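Side-chain contacts in vinylacetyl-CoA Delta-isomerase (Nitrosopumilus maritimus SCM1, PDB 6VJR), which probably catalyses the dehydration of 4-hydroxybutyryl-CoA and the isomerisation of vinylacetyl-CoA, using bound FAD and a [4Fe-4S] cluster: residues Gly340-His345 against Asp359-Val364; Tyr288-Tyr293 against Pro451-Ile456. All coordinates share one frame; numbering follows the deposited sequence.

Interaction 1 (Gly340-His345 against Asp359-Val364); sequences GIASSH and DMLAQV
Ser343 OG reaches over the start of the facing helix beside Ala362, where two groups just ahead of that helix grip it: the carbonyl of Asp358 accepts from the hydroxyl, and the side-chain amide of Asn357 donates to it. Ala362 N lies 3.5 Å from Ser343 OG, but at a poor angle for a hydrogen bond, so this approach is packing. OG stands opposite the backbone N of Ser343 (chi1 -180°), which carries it to the Ala362 side, 3.8 Å from Ala362 CB; Ser343 CB itself rests 3.8 Å from Leu361 CB of the facing helix. Leu361 runs alongside the 340-345 backbone: its CG stands opposite the carbonyl carbon (chi1 -62°), and the CD1 branch comes to 4.2 Å from Ala342 CB and 4.0 Å from Ala342 O. Serine and two alanines at the interface permit close backbones, Ser343 CA and Leu361 CA being 4.9 Å apart. Within 359-364, Gln363 NE2 donates to Asp359 OD1 at 2.8 Å from above the carboxylate plane, and also to Asp359 O. The two helical segments are nearly antiparallel (169°), their axes 8.0 Å apart. Helix 278-292 packs against Ser343 and Ala362 through Arg291, helix 451-461 packs on Gln363, and Ala338 of the second subunit packs on Ala342 and Leu361.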
loop_
_atom_site.group_PDB
_atom_site.type_symbol
_atom_site.label_atom_id
_atom_site.label_comp_id
_atom_site.label_asym_id
_atom_site.label_seq_id
_atom_site.Cartn_x
_atom_site.Cartn_y
_atom_site.Cartn_z
ATOM N N GLY A 340 -12.452 9.176 -13.352
ATOM C CA GLY A 340 -13.213 8.974 -14.542
ATOM C C GLY A 340 -13.991 10.229 -14.909
ATOM O O GLY A 340 -13.922 10.666 -16.071
ATOM N N ILE A 341 -14.706 10.827 -13.946
ATOM C CA ILE A 341 -15.509 12.001 -14.279
ATOM C C ILE A 341 -14.634 13.230 -14.583
ATOM O O ILE A 341 -14.978 14.024 -15.465
ATOM C CB ILE A 341 -16.625 12.328 -13.274
ATOM C CG1 ILE A 341 -16.160 12.778 -11.917
ATOM C CG2 ILE A 341 -17.672 11.217 -13.227
ATOM C CD1 ILE A 341 -17.255 13.565 -11.202
ATOM N N ALA A 342 -13.437 13.300 -13.998
ATOM C CA ALA A 342 -12.493 14.354 -14.331
ATOM C C ALA A 342 -12.068 14.205 -15.801
ATOM O O ALA A 342 -11.984 15.168 -16.527
ATOM C CB ALA A 342 -11.270 14.285 -13.427
ATOM N N SER A 343 -11.778 12.980 -16.234
ATOM C CA SER A 343 -11.410 12.698 -17.610
ATOM C C SER A 343 -12.501 13.202 -18.547
ATOM O O SER A 343 -12.234 13.861 -19.556
ATOM C CB SER A 343 -11.125 11.232 -17.816
ATOM O OG SER A 343 -10.757 10.963 -19.173
ATOM N N SER A 344 -13.745 12.853 -18.223
ATOM C CA SER A 344 -14.881 13.221 -19.062
ATOM C C SER A 344 -15.084 14.728 -19.064
ATOM O O SER A 344 -15.294 15.328 -20.137
ATOM C CB SER A 344 -16.069 12.482 -18.586
ATOM O OG SER A 344 -16.020 11.087 -18.779
ATOM N N HIS A 345 -15.049 15.358 -17.889
ATOM C CA HIS A 345 -15.202 16.806 -17.765
ATOM C C HIS A 345 -14.167 17.578 -18.569
ATOM O O HIS A 345 -14.488 18.659 -19.046
ATOM C CB HIS A 345 -15.143 17.274 -16.301
ATOM C CG HIS A 345 -16.449 17.242 -15.570
ATOM N ND1 HIS A 345 -17.484 18.088 -15.898
ATOM C CD2 HIS A 345 -16.880 16.498 -14.554
ATOM C CE1 HIS A 345 -18.493 17.886 -15.045
ATOM N NE2 HIS A 345 -18.130 16.930 -14.209
ATOM N N ASP A 359 -7.165 11.766 -22.126
ATOM C CA ASP A 359 -6.495 10.467 -22.159
ATOM C C ASP A 359 -5.676 10.194 -20.890
ATOM O O ASP A 359 -5.742 9.096 -20.345
ATOM C CB ASP A 359 -5.619 10.371 -23.389
ATOM C CG ASP A 359 -5.090 8.974 -23.644
ATOM O OD1 ASP A 359 -4.235 8.541 -22.834
ATOM O OD2 ASP A 359 -5.558 8.371 -24.619
ATOM N N MET A 360 -4.904 11.164 -20.443
ATOM C CA MET A 360 -4.076 10.987 -19.270
ATOM C C MET A 360 -4.940 10.607 -18.076
ATOM O O MET A 360 -4.645 9.645 -17.384
ATOM C CB MET A 360 -3.235 12.231 -18.955
ATOM C CG MET A 360 -2.513 12.110 -17.647
ATOM S SD MET A 360 -1.164 10.938 -17.595
ATOM C CE MET A 360 0.224 12.027 -17.959
ATOM N N LEU A 361 -6.016 11.345 -17.858
ATOM C CA LEU A 361 -6.853 11.059 -16.707
ATOM C C LEU A 361 -7.613 9.735 -16.829
ATOM O O LEU A 361 -7.893 9.109 -15.809
ATOM C CB LEU A 361 -7.765 12.230 -16.426
ATOM C CG LEU A 361 -7.062 13.534 -16.074
ATOM C CD1 LEU A 361 -8.025 14.685 -16.013
ATOM C CD2 LEU A 361 -6.406 13.349 -14.717
ATOM N N ALA A 362 -7.929 9.310 -18.066
ATOM C CA ALA A 362 -8.469 7.978 -18.282
ATOM C C ALA A 362 -7.462 6.923 -17.813
ATOM O O ALA A 362 -7.864 5.910 -17.264
ATOM C CB ALA A 362 -8.843 7.755 -19.706
ATOM N N GLN A 363 -6.170 7.109 -18.095
ATOM C CA GLN A 363 -5.167 6.121 -17.672
ATOM C C GLN A 363 -5.187 5.993 -16.166
ATOM O O GLN A 363 -5.047 4.901 -15.608
ATOM C CB GLN A 363 -3.770 6.490 -18.152
ATOM C CG GLN A 363 -3.639 6.793 -19.629
ATOM C CD GLN A 363 -4.217 5.719 -20.492
ATOM O OE1 GLN A 363 -4.031 4.511 -20.234
ATOM N NE2 GLN A 363 -4.892 6.159 -21.548
ATOM N N VAL A 364 -5.282 7.131 -15.496
ATOM C CA VAL A 364 -5.299 7.158 -14.043
ATOM C C VAL A 364 -6.531 6.450 -13.472
ATOM O O VAL A 364 -6.456 5.718 -12.504
ATOM C CB VAL A 364 -5.199 8.637 -13.613
ATOM C CG1 VAL A 364 -5.439 8.744 -12.117
ATOM C CG2 VAL A 364 -3.872 9.266 -14.029
#

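Interaction 2 (Tyr288-Tyr293 against Pro451-Ile456); sequences YHRRSY and PQAQRI. With FE (Fe (III) ion), chain I; SF4 (iron/sulfur cluster), chain E.
The guanidinium of Arg290 carries the amide nitrogen of Gln454 over one face, NE2 standing 3.6 Å above the plane and offset toward the rim, while the CB of Ala453 approaches obliquely, 3.7 Å from Arg290 NH2. The Gln454 amide is turned 60° from the guanidinium plane, and no hydrogen bond joins the two; this is contact between two donors whose bonds lie with other groups. Arg290 gives NH2 to Ala448 O and NH1 to Gln363 OE1, and Gln454 OE1 bonds His367 ND1. Arg290 is extended from CG to NE, which carries the charge across to helix 451-461, whereas Gln454 bends at chi2 (93°) to bring its amide back over the guanidinium. Were Arg290 replaced by an alanine, Ala448 O and Gln363 OE1 would probably lose this donor, and a gap would open beside the Gln454 amide. Arg290 CA itself lies at the edge of the Tyr293 ring, in its plane. Within 288-293, Arg291 folds back on its own helix, its NE bonding Tyr288 O on a lone pair at 2.9 Å. His289 NE2 (2.3 Å) and Tyr293 OH (2.0 Å) bind the iron ion together with Glu443, while His289 ND1 bonds Asp105. Ser292 O comes to 3.4 Å from SF4 S3, so this helix end borders the [4Fe-4S] cluster, and Gln452 touches FAD: the contact flanks the metal and flavin site of an HpaB-type protein of the acyl-CoA dehydrogenase clan.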
loop_
_atom_site.group_PDB
_atom_site.type_symbol
_atom_site.label_atom_id
_atom_site.label_comp_id
_atom_site.label_asym_id
_atom_site.label_seq_id
_atom_site.Cartn_x
_atom_site.Cartn_y
_atom_site.Cartn_z
ATOM N N TYR A 288 -11.532 6.233 -24.251
ATOM C CA TYR A 288 -12.882 6.202 -23.727
ATOM C C TYR A 288 -13.052 5.104 -22.690
ATOM O O TYR A 288 -13.633 5.303 -21.602
ATOM C CB TYR A 288 -13.904 5.987 -24.835
ATOM C CG TYR A 288 -14.133 7.155 -25.794
ATOM C CD1 TYR A 288 -14.711 8.341 -25.387
ATOM C CD2 TYR A 288 -13.675 7.084 -27.102
ATOM C CE1 TYR A 288 -14.904 9.375 -26.269
ATOM C CE2 TYR A 288 -13.887 8.106 -28.002
ATOM C CZ TYR A 288 -14.429 9.295 -27.567
ATOM O OH TYR A 288 -14.640 10.321 -28.457
ATOM N N HIS A 289 -12.659 3.896 -23.087
ATOM C CA HIS A 289 -13.044 2.737 -22.304
ATOM C C HIS A 289 -12.362 2.714 -20.928
ATOM O O HIS A 289 -12.988 2.275 -19.956
ATOM C CB HIS A 289 -12.855 1.441 -23.067
ATOM C CG HIS A 289 -13.693 0.345 -22.501
ATOM N ND1 HIS A 289 -15.068 0.368 -22.447
ATOM C CD2 HIS A 289 -13.318 -0.792 -21.879
ATOM C CE1 HIS A 289 -15.475 -0.742 -21.798
ATOM N NE2 HIS A 289 -14.418 -1.463 -21.448
ATOM N N ARG A 290 -11.142 3.242 -20.834
ATOM C CA ARG A 290 -10.398 3.269 -19.575
ATOM C C ARG A 290 -11.105 4.133 -18.529
ATOM O O ARG A 290 -10.913 3.935 -17.346
ATOM C CB ARG A 290 -8.945 3.671 -19.826
ATOM C CG ARG A 290 -8.168 2.478 -20.361
ATOM C CD ARG A 290 -6.747 2.742 -20.716
ATOM N NE ARG A 290 -6.145 1.547 -21.303
ATOM C CZ ARG A 290 -5.091 1.561 -22.098
ATOM N NH1 ARG A 290 -4.347 2.637 -22.196
ATOM N NH2 ARG A 290 -4.816 0.512 -22.825
ATOM N N ARG A 291 -12.000 5.052 -18.929
ATOM C CA ARG A 291 -12.799 5.738 -17.923
ATOM C C ARG A 291 -14.289 5.367 -17.924
ATOM O O ARG A 291 -15.045 5.868 -17.075
ATOM C CB ARG A 291 -12.577 7.236 -17.862
ATOM C CG ARG A 291 -12.742 8.041 -19.113
ATOM C CD ARG A 291 -14.184 8.493 -19.434
ATOM N NE ARG A 291 -14.925 7.510 -20.218
ATOM C CZ ARG A 291 -16.057 7.788 -20.913
ATOM N NH1 ARG A 291 -16.690 8.971 -20.803
ATOM N NH2 ARG A 291 -16.571 6.854 -21.684
ATOM N N SER A 292 -14.693 4.405 -18.764
ATOM C CA SER A 292 -15.963 3.722 -18.595
ATOM C C SER A 292 -15.990 2.874 -17.336
ATOM O O SER A 292 -17.082 2.500 -16.868
ATOM C CB SER A 292 -16.329 2.958 -19.865
ATOM O OG SER A 292 -16.705 3.915 -20.864
ATOM N N TYR A 293 -14.797 2.612 -16.777
ATOM C CA TYR A 293 -14.658 1.860 -15.523
ATOM C C TYR A 293 -15.252 2.575 -14.313
ATOM O O TYR A 293 -15.274 2.004 -13.233
ATOM C CB TYR A 293 -13.222 1.375 -15.242
ATOM C CG TYR A 293 -12.890 0.296 -16.246
ATOM C CD1 TYR A 293 -13.200 -1.030 -15.983
ATOM C CD2 TYR A 293 -12.326 0.609 -17.463
ATOM C CE1 TYR A 293 -13.040 -2.016 -16.924
ATOM C CE2 TYR A 293 -12.148 -0.363 -18.427
ATOM C CZ TYR A 293 -12.553 -1.657 -18.171
ATOM O OH TYR A 293 -12.482 -2.577 -19.138
ATOM N N PRO A 451 -2.426 -3.679 -16.821
ATOM C CA PRO A 451 -1.838 -2.522 -16.162
ATOM C C PRO A 451 -0.676 -1.894 -16.935
ATOM O O PRO A 451 -0.542 -0.668 -17.021
ATOM C CB PRO A 451 -1.374 -3.063 -14.804
ATOM C CG PRO A 451 -2.411 -4.141 -14.510
ATOM C CD PRO A 451 -2.794 -4.712 -15.848
ATOM N N GLN A 452 0.187 -2.723 -17.518
ATOM C CA GLN A 452 1.389 -2.191 -18.146
ATOM C C GLN A 452 1.026 -1.273 -19.307
ATOM O O GLN A 452 1.753 -0.321 -19.577
ATOM C CB GLN A 452 2.342 -3.298 -18.581
ATOM C CG GLN A 452 3.698 -2.787 -19.052
ATOM C CD GLN A 452 4.556 -2.156 -17.969
ATOM O OE1 GLN A 452 4.247 -2.045 -16.764
ATOM N NE2 GLN A 452 5.640 -1.610 -18.457
ATOM N N ALA A 453 -0.116 -1.551 -19.957
ATOM C CA ALA A 453 -0.532 -0.731 -21.094
ATOM C C ALA A 453 -0.835 0.700 -20.655
ATOM O O ALA A 453 -0.479 1.637 -21.361
ATOM C CB ALA A 453 -1.760 -1.306 -21.764
ATOM N N GLN A 454 -1.444 0.861 -19.469
ATOM C CA GLN A 454 -1.661 2.190 -18.923
ATOM C C GLN A 454 -0.366 2.901 -18.597
ATOM O O GLN A 454 -0.230 4.105 -18.815
ATOM C CB GLN A 454 -2.546 2.345 -17.687
ATOM C CG GLN A 454 -3.975 1.946 -17.917
ATOM C CD GLN A 454 -4.109 0.503 -17.534
ATOM O OE1 GLN A 454 -4.002 0.080 -16.358
ATOM N NE2 GLN A 454 -4.421 -0.220 -18.576
ATOM N N ARG A 455 0.601 2.163 -18.011
ATOM C CA ARG A 455 1.870 2.756 -17.651
ATOM C C ARG A 455 2.600 3.296 -18.870
ATOM O O ARG A 455 3.144 4.397 -18.824
ATOM C CB ARG A 455 2.675 1.771 -16.815
ATOM C CG ARG A 455 1.945 1.358 -15.536
ATOM C CD ARG A 455 2.838 0.507 -14.612
ATOM N NE ARG A 455 3.748 1.328 -13.813
ATOM C CZ ARG A 455 3.468 1.965 -12.674
ATOM N NH1 ARG A 455 2.228 1.985 -12.219
ATOM N NH2 ARG A 455 4.443 2.585 -12.033
ATOM N N ILE A 456 2.571 2.547 -19.972
ATOM C CA ILE A 456 3.211 3.013 -21.189
ATOM C C ILE A 456 2.506 4.277 -21.711
ATOM O O ILE A 456 3.168 5.228 -22.138
ATOM C CB ILE A 456 3.249 1.892 -22.236
ATOM C CG1 ILE A 456 4.142 0.740 -21.771
ATOM C CG2 ILE A 456 3.671 2.426 -23.600
ATOM C CD1 ILE A 456 3.974 -0.526 -22.577
HETATM FE FE FE I . -14.068 -3.282 -20.124
HETATM FE FE1 SF4 E . -16.896 -2.654 -19.226
HETATM FE FE2 SF4 E . -18.179 -2.213 -16.836
HETATM FE FE3 SF4 E . -19.111 -4.003 -18.478
HETATM FE FE4 SF4 E . -19.478 -1.401 -19.019
HETATM S S1 SF4 E . -20.427 -2.565 -17.357
HETATM S S2 SF4 E . -18.757 -3.053 -20.527
HETATM S S3 SF4 E . -17.425 -0.569 -18.291
HETATM S S4 SF4 E . -17.043 -4.076 -17.528
#

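In the fold
Along the chain, 288-293 comes first, at the end of helix 278-292. The chain then runs through helices 295-314 and 320-345, and interaction 1 closes a short loop of 13 residues, bearing two small strands, back onto helix 359-369. More helices follow before 451-456 returns to 288-293 and closes interaction 2, so the shorter loop lies wholly within the longer one and the two do not cross. Their centres are 10 Å apart. They also meet directly: Ser344 OG probably hydrogen-bonds Arg291 NH1 at 3.0 Å. Helices 278-292, 320-345, 359-369 and 451-461 are thereby joined beside the iron site.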